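Local atomic coordinates of integron cassette protein (Vibrio cholerae, PDB entry 3FY6), a protein that is of unknown function but is encoded by a mobile integron gene cassette, a source of proteins with novel folds. Residues A[36-46]-A[57-65]. Residues are numbered along the deposited sequence; the frame is centred on the assembly and turned at random.
Sequences MEISMGAVTIK and WSEETLQDI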
HETATM    1  N   MSE A  36      -0.068  -4.613 -21.317  1.00 22.56           N
HETATM    2  CA  MSE A  36       1.107  -4.020 -20.689  1.00 27.76           C
HETATM    3  C   MSE A  36       1.836  -5.102 -19.905  1.00 25.80           C
HETATM    4  O   MSE A  36       1.200  -5.972 -19.314  1.00 23.93           O
HETATM    5  CB  MSE A  36       0.711  -2.876 -19.749  1.00 21.51           C
HETATM    6  CG  MSE A  36       1.848  -2.384 -18.852  1.00 25.95           C
HETATM    7 SE   MSE A  36       1.225  -1.117 -17.477  0.78 27.53          SE
HETATM    8  CE  MSE A  36      -0.516  -1.846 -17.199  1.00 11.44           C
ATOM      9  N   GLU A  37       3.163  -5.052 -19.910  1.00 25.42           N
ATOM     10  CA  GLU A  37       3.956  -5.951 -19.082  1.00 27.46           C
ATOM     11  C   GLU A  37       4.888  -5.174 -18.175  1.00 25.69           C
ATOM     12  O   GLU A  37       5.339  -4.083 -18.517  1.00 27.28           O
ATOM     13  CB  GLU A  37       4.746  -6.940 -19.935  1.00 33.76           C
ATOM     14  CG  GLU A  37       3.869  -7.878 -20.746  1.00 43.95           C
ATOM     15  CD  GLU A  37       4.655  -8.982 -21.424  1.00 56.43           C
ATOM     16  OE1 GLU A  37       5.894  -8.857 -21.549  1.00 60.07           O
ATOM     17  OE2 GLU A  37       4.025  -9.981 -21.833  1.00 64.17           O
ATOM     18  N   ILE A  38       5.149  -5.736 -17.001  1.00 22.09           N
ATOM     19  CA  ILE A  38       6.077  -5.147 -16.048  1.00 25.08           C
ATOM     20  C   ILE A  38       7.058  -6.229 -15.641  1.00 27.26           C
ATOM     21  O   ILE A  38       6.660  -7.286 -15.130  1.00 23.64           O
ATOM     22  CB  ILE A  38       5.358  -4.624 -14.797  1.00 24.51           C
ATOM     23  CG1 ILE A  38       4.263  -3.623 -15.189  1.00 23.00           C
ATOM     24  CG2 ILE A  38       6.347  -3.991 -13.822  1.00 23.99           C
ATOM     25  CD1 ILE A  38       3.141  -3.526 -14.157  1.00 22.66           C
ATOM     26  N   SER A  39       8.337  -5.968 -15.889  1.00 21.30           N
ATOM     27  CA  SER A  39       9.388  -6.937 -15.606  1.00 26.74           C
ATOM     28  C   SER A  39      10.354  -6.436 -14.547  1.00 25.88           C
ATOM     29  O   SER A  39      10.727  -5.266 -14.524  1.00 22.35           O
ATOM     30  CB  SER A  39      10.164  -7.268 -16.884  1.00 30.39           C
ATOM     31  OG  SER A  39       9.358  -7.997 -17.789  1.00 34.37           O
HETATM   32  N   MSE A  40      10.756  -7.345 -13.671  1.00 33.78           N
HETATM   33  CA  MSE A  40      11.802  -7.088 -12.704  1.00 26.91           C
HETATM   34  C   MSE A  40      12.674  -8.321 -12.772  1.00 30.43           C
HETATM   35  O   MSE A  40      12.256  -9.403 -12.356  1.00 28.16           O
HETATM   36  CB  MSE A  40      11.209  -6.951 -11.303  1.00 30.48           C
HETATM   37  CG  MSE A  40      11.966  -5.985 -10.392  1.00 40.55           C
HETATM   38 SE   MSE A  40      13.688  -6.607  -9.689  0.37 54.05          SE
HETATM   39  CE  MSE A  40      13.217  -8.452  -9.261  1.00 48.19           C
ATOM     40  N   GLY A  41      13.873  -8.175 -13.325  1.00 34.46           N
ATOM     41  CA  GLY A  41      14.740  -9.322 -13.522  1.00 34.81           C
ATOM     42  C   GLY A  41      14.056 -10.384 -14.361  1.00 38.20           C
ATOM     43  O   GLY A  41      13.638 -10.122 -15.486  1.00 42.33           O
ATOM     44  N   ALA A  42      13.922 -11.583 -13.809  1.00 41.44           N
ATOM     45  CA  ALA A  42      13.358 -12.702 -14.560  1.00 44.80           C
ATOM     46  C   ALA A  42      11.831 -12.801 -14.456  1.00 42.81           C
ATOM     47  O   ALA A  42      11.216 -13.667 -15.082  1.00 42.54           O
ATOM     48  CB  ALA A  42      14.003 -14.007 -14.113  1.00 50.34           C
ATOM     49  N   VAL A  43      11.221 -11.915 -13.674  1.00 30.19           N
ATOM     50  CA  VAL A  43       9.793 -12.009 -13.405  1.00 28.74           C
ATOM     51  C   VAL A  43       8.990 -11.004 -14.218  1.00 29.02           C
ATOM     52  O   VAL A  43       9.300  -9.819 -14.225  1.00 32.01           O
ATOM     53  CB  VAL A  43       9.492 -11.756 -11.921  1.00 33.30           C
ATOM     54  CG1 VAL A  43       8.007 -11.649 -11.710  1.00 30.68           C
ATOM     55  CG2 VAL A  43      10.088 -12.863 -11.055  1.00 39.89           C
ATOM     56  N   THR A  44       7.944 -11.483 -14.878  1.00 30.01           N
ATOM     57  CA  THR A  44       7.085 -10.623 -15.678  1.00 28.49           C
ATOM     58  C   THR A  44       5.615 -10.845 -15.326  1.00 33.13           C
ATOM     59  O   THR A  44       5.132 -11.977 -15.336  1.00 26.63           O
ATOM     60  CB  THR A  44       7.268 -10.890 -17.192  1.00 31.24           C
ATOM     61  OG1 THR A  44       8.636 -10.670 -17.565  1.00 32.30           O
ATOM     62  CG2 THR A  44       6.372  -9.966 -18.009  1.00 29.52           C
ATOM     63  N   ILE A  45       4.910  -9.762 -15.006  1.00 26.44           N
ATOM     64  CA  ILE A  45       3.460  -9.817 -14.881  1.00 28.08           C
ATOM     65  C   ILE A  45       2.830  -9.065 -16.048  1.00 27.96           C
ATOM     66  O   ILE A  45       3.480  -8.226 -16.684  1.00 19.80           O
ATOM     67  CB  ILE A  45       2.968  -9.247 -13.543  1.00 30.35           C
ATOM     68  CG1 ILE A  45       3.284  -7.754 -13.443  1.00 24.09           C
ATOM     69  CG2 ILE A  45       3.588 -10.024 -12.382  1.00 24.35           C
ATOM     70  CD1 ILE A  45       2.869  -7.130 -12.133  1.00 22.48           C
ATOM     71  N   LYS A  46       1.573  -9.380 -16.342  1.00 20.48           N
ATOM     72  CA  LYS A  46       0.942  -8.881 -17.551  1.00 25.49           C
ATOM     73  C   LYS A  46      -0.500  -8.473 -17.338  1.00 24.44           C
ATOM     74  O   LYS A  46      -1.260  -9.185 -16.675  1.00 26.07           O
ATOM     75  CB  LYS A  46       1.004  -9.949 -18.648  1.00 29.46           C
ATOM     76  CG  LYS A  46       0.314  -9.536 -19.937  1.00 33.32           C
ATOM     77  CD  LYS A  46       0.695 -10.441 -21.091  1.00 34.12           C
ATOM     78  CE  LYS A  46      -0.123 -10.110 -22.320  1.00 41.20           C
ATOM     79  NZ  LYS A  46       0.326 -10.879 -23.515  1.00 50.55           N
ATOM     80  N   TRP A  57      -5.582  -8.784 -15.258  1.00 24.53           N
ATOM     81  CA  TRP A  57      -4.248  -8.798 -14.656  1.00 27.48           C
ATOM     82  C   TRP A  57      -3.807 -10.181 -14.196  1.00 26.71           C
ATOM     83  O   TRP A  57      -4.637 -11.021 -13.852  1.00 26.01           O
ATOM     84  CB  TRP A  57      -4.201  -7.862 -13.446  1.00 27.56           C
ATOM     85  CG  TRP A  57      -3.990  -6.422 -13.783  1.00 25.80           C
ATOM     86  CD1 TRP A  57      -4.951  -5.482 -14.004  1.00 23.23           C
ATOM     87  CD2 TRP A  57      -2.733  -5.753 -13.908  1.00 26.01           C
ATOM     88  NE1 TRP A  57      -4.367  -4.269 -14.280  1.00 24.98           N
ATOM     89  CE2 TRP A  57      -3.005  -4.408 -14.218  1.00 28.27           C
ATOM     90  CE3 TRP A  57      -1.399  -6.166 -13.795  1.00 24.99           C
ATOM     91  CZ2 TRP A  57      -1.995  -3.468 -14.417  1.00 30.99           C
ATOM     92  CZ3 TRP A  57      -0.399  -5.233 -13.995  1.00 25.68           C
ATOM     93  CH2 TRP A  57      -0.701  -3.900 -14.299  1.00 26.02           C
ATOM     94  N   SER A  58      -2.494 -10.395 -14.166  1.00 30.77           N
ATOM     95  CA  SER A  58      -1.903 -11.536 -13.473  1.00 26.33           C
ATOM     96  C   SER A  58      -2.386 -11.533 -12.034  1.00 29.09           C
ATOM     97  O   SER A  58      -2.637 -10.470 -11.469  1.00 32.80           O
ATOM     98  CB  SER A  58      -0.388 -11.390 -13.453  1.00 34.05           C
ATOM     99  OG  SER A  58      -0.037 -10.149 -12.857  1.00 35.02           O
ATOM    100  N   GLU A  59      -2.510 -12.713 -11.436  1.00 25.11           N
ATOM    101  CA  GLU A  59      -2.897 -12.814 -10.033  1.00 28.65           C
ATOM    102  C   GLU A  59      -1.734 -12.460  -9.103  1.00 30.11           C
ATOM    103  O   GLU A  59      -1.946 -12.012  -7.981  1.00 33.39           O
ATOM    104  CB  GLU A  59      -3.433 -14.213  -9.712  1.00 34.17           C
ATOM    105  CG  GLU A  59      -4.815 -14.478 -10.275  1.00 37.48           C
ATOM    106  CD  GLU A  59      -5.210 -15.942 -10.186  1.00 46.82           C
ATOM    107  OE1 GLU A  59      -4.347 -16.777  -9.830  1.00 43.78           O
ATOM    108  OE2 GLU A  59      -6.383 -16.254 -10.480  1.00 52.40           O
ATOM    109  N   GLU A  60      -0.509 -12.682  -9.569  1.00 27.06           N
ATOM    110  CA  GLU A  60       0.667 -12.151  -8.892  1.00 31.60           C
ATOM    111  C   GLU A  60       0.681 -10.645  -9.156  1.00 31.67           C
ATOM    112  O   GLU A  60       0.847 -10.221 -10.298  1.00 28.62           O
ATOM    113  CB  GLU A  60       1.929 -12.776  -9.470  1.00 39.40           C
ATOM    114  CG  GLU A  60       3.161 -12.632  -8.597  1.00 47.52           C
ATOM    115  CD  GLU A  60       3.200 -13.664  -7.498  1.00 56.85           C
ATOM    116  OE1 GLU A  60       2.196 -13.793  -6.764  1.00 67.53           O
ATOM    117  OE2 GLU A  60       4.230 -14.353  -7.367  1.00 57.92           O
ATOM    118  N   THR A  61       0.482  -9.839  -8.115  1.00 25.60           N
ATOM    119  CA  THR A  61       0.352  -8.394  -8.300  1.00 26.01           C
ATOM    120  C   THR A  61       1.708  -7.695  -8.307  1.00 22.14           C
ATOM    121  O   THR A  61       2.723  -8.271  -7.908  1.00 22.44           O
ATOM    122  CB  THR A  61      -0.505  -7.754  -7.188  1.00 26.69           C
ATOM    123  OG1 THR A  61       0.162  -7.909  -5.931  1.00 24.39           O
ATOM    124  CG2 THR A  61      -1.893  -8.392  -7.120  1.00 26.76           C
ATOM    125  N   LEU A  62       1.707  -6.443  -8.751  1.00 17.90           N
ATOM    126  CA  LEU A  62       2.885  -5.593  -8.686  1.00 20.06           C
ATOM    127  C   LEU A  62       3.384  -5.514  -7.254  1.00 18.72           C
ATOM    128  O   LEU A  62       4.583  -5.528  -6.986  1.00 22.95           O
ATOM    129  CB  LEU A  62       2.520  -4.189  -9.166  1.00 27.12           C
ATOM    130  CG  LEU A  62       3.700  -3.246  -9.342  1.00 25.98           C
ATOM    131  CD1 LEU A  62       4.651  -3.831 -10.367  1.00 25.22           C
ATOM    132  CD2 LEU A  62       3.216  -1.880  -9.774  1.00 30.71           C
ATOM    133  N   GLN A  63       2.439  -5.431  -6.328  1.00 21.13           N
ATOM    134  CA  GLN A  63       2.759  -5.375  -4.917  1.00 26.83           C
ATOM    135  C   GLN A  63       3.524  -6.632  -4.489  1.00 27.24           C
ATOM    136  O   GLN A  63       4.524  -6.544  -3.773  1.00 26.08           O
ATOM    137  CB  GLN A  63       1.470  -5.185  -4.102  1.00 30.27           C
ATOM    138  CG  GLN A  63       0.788  -3.816  -4.324  1.00 38.25           C
ATOM    139  CD  GLN A  63      -0.023  -3.710  -5.632  1.00 37.57           C
ATOM    140  OE1 GLN A  63      -0.603  -4.692  -6.109  1.00 31.28           O
ATOM    141  NE2 GLN A  63      -0.083  -2.501  -6.195  1.00 21.97           N
ATOM    142  N   ASP A  64       3.063  -7.797  -4.941  1.00 22.17           N
ATOM    143  CA  ASP A  64       3.723  -9.063  -4.626  1.00 25.14           C
ATOM    144  C   ASP A  64       5.187  -9.075  -5.053  1.00 24.02           C
ATOM    145  O   ASP A  64       6.061  -9.442  -4.271  1.00 27.23           O
ATOM    146  CB  ASP A  64       2.997 -10.242  -5.289  1.00 35.68           C
ATOM    147  CG  ASP A  64       1.649 -10.542  -4.648  1.00 48.11           C
ATOM    148  OD1 ASP A  64       1.417 -10.107  -3.498  1.00 46.13           O
ATOM    149  OD2 ASP A  64       0.821 -11.217  -5.299  1.00 51.90           O
ATOM    150  N   ILE A  65       5.463  -8.690  -6.297  1.00 21.93           N
ATOM    151  CA  ILE A  65       6.846  -8.750  -6.783  1.00 31.80           C
ATOM    152  C   ILE A  65       7.724  -7.717  -6.082  1.00 28.99           C
ATOM    153  O   ILE A  65       8.886  -7.979  -5.788  1.00 31.61           O
ATOM    154  CB  ILE A  65       6.971  -8.684  -8.340  1.00 29.75           C
ATOM    155  CG1 ILE A  65       6.575  -7.320  -8.887  1.00 40.11           C
ATOM    156  CG2 ILE A  65       6.118  -9.774  -8.994  1.00 34.14           C
ATOM    157  CD1 ILE A  65       6.427  -7.303 -10.412  1.00 36.10           C
TER
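The methyl end of selenomethionine Met36 meets the six-membered ring of Trp57, CE lying 3.5 Å from CZ2 and nearly as near to CH2. The chain runs extended from the backbone and bends only at its last torsion (chi3 33°), which turns CE toward the indole. Two residues on, Ile38 splits its branches: CD1 abuts the ring edge in the indole plane, 3.9 Å from Trp57 CH2, while CG2 touches Leu62 CD1, the two side chains crossing at about a right angle. A type II' turn from Met40 to Val43 then reverses the chain. Val43, itself exposed, slides its CG1 past CG2 of the buried Ile65, 3.8 Å away. Ile45 is the central wedge. With CG1 set between the backbone N and carbonyl carbon (chi1 65°), Ile45 CD1 reaches the start of helix 62-67, 3.6 Å from Leu62 N, and also touches Ile65 CD1. Its CB and CG2 lie against Ser58 OG and Glu60 O, which are hydrogen-bonded to each other. At Lys46 the carbonyl O accepts a bent bond from Ser58 N (3.0 Å, 140°), continuing the pairing of strands 43-50 and 53-57 just past Trp57, whose NE1 is held by Gln82 of helix 77-89. Thr61 and Asp64 close a capping box at the helix start. Together these contacts fold the chain leaving strand 53-57, outermost in this chain, back across a beta hairpin of the antiparallel sheet, with an N-capped helix packed on its apolar face.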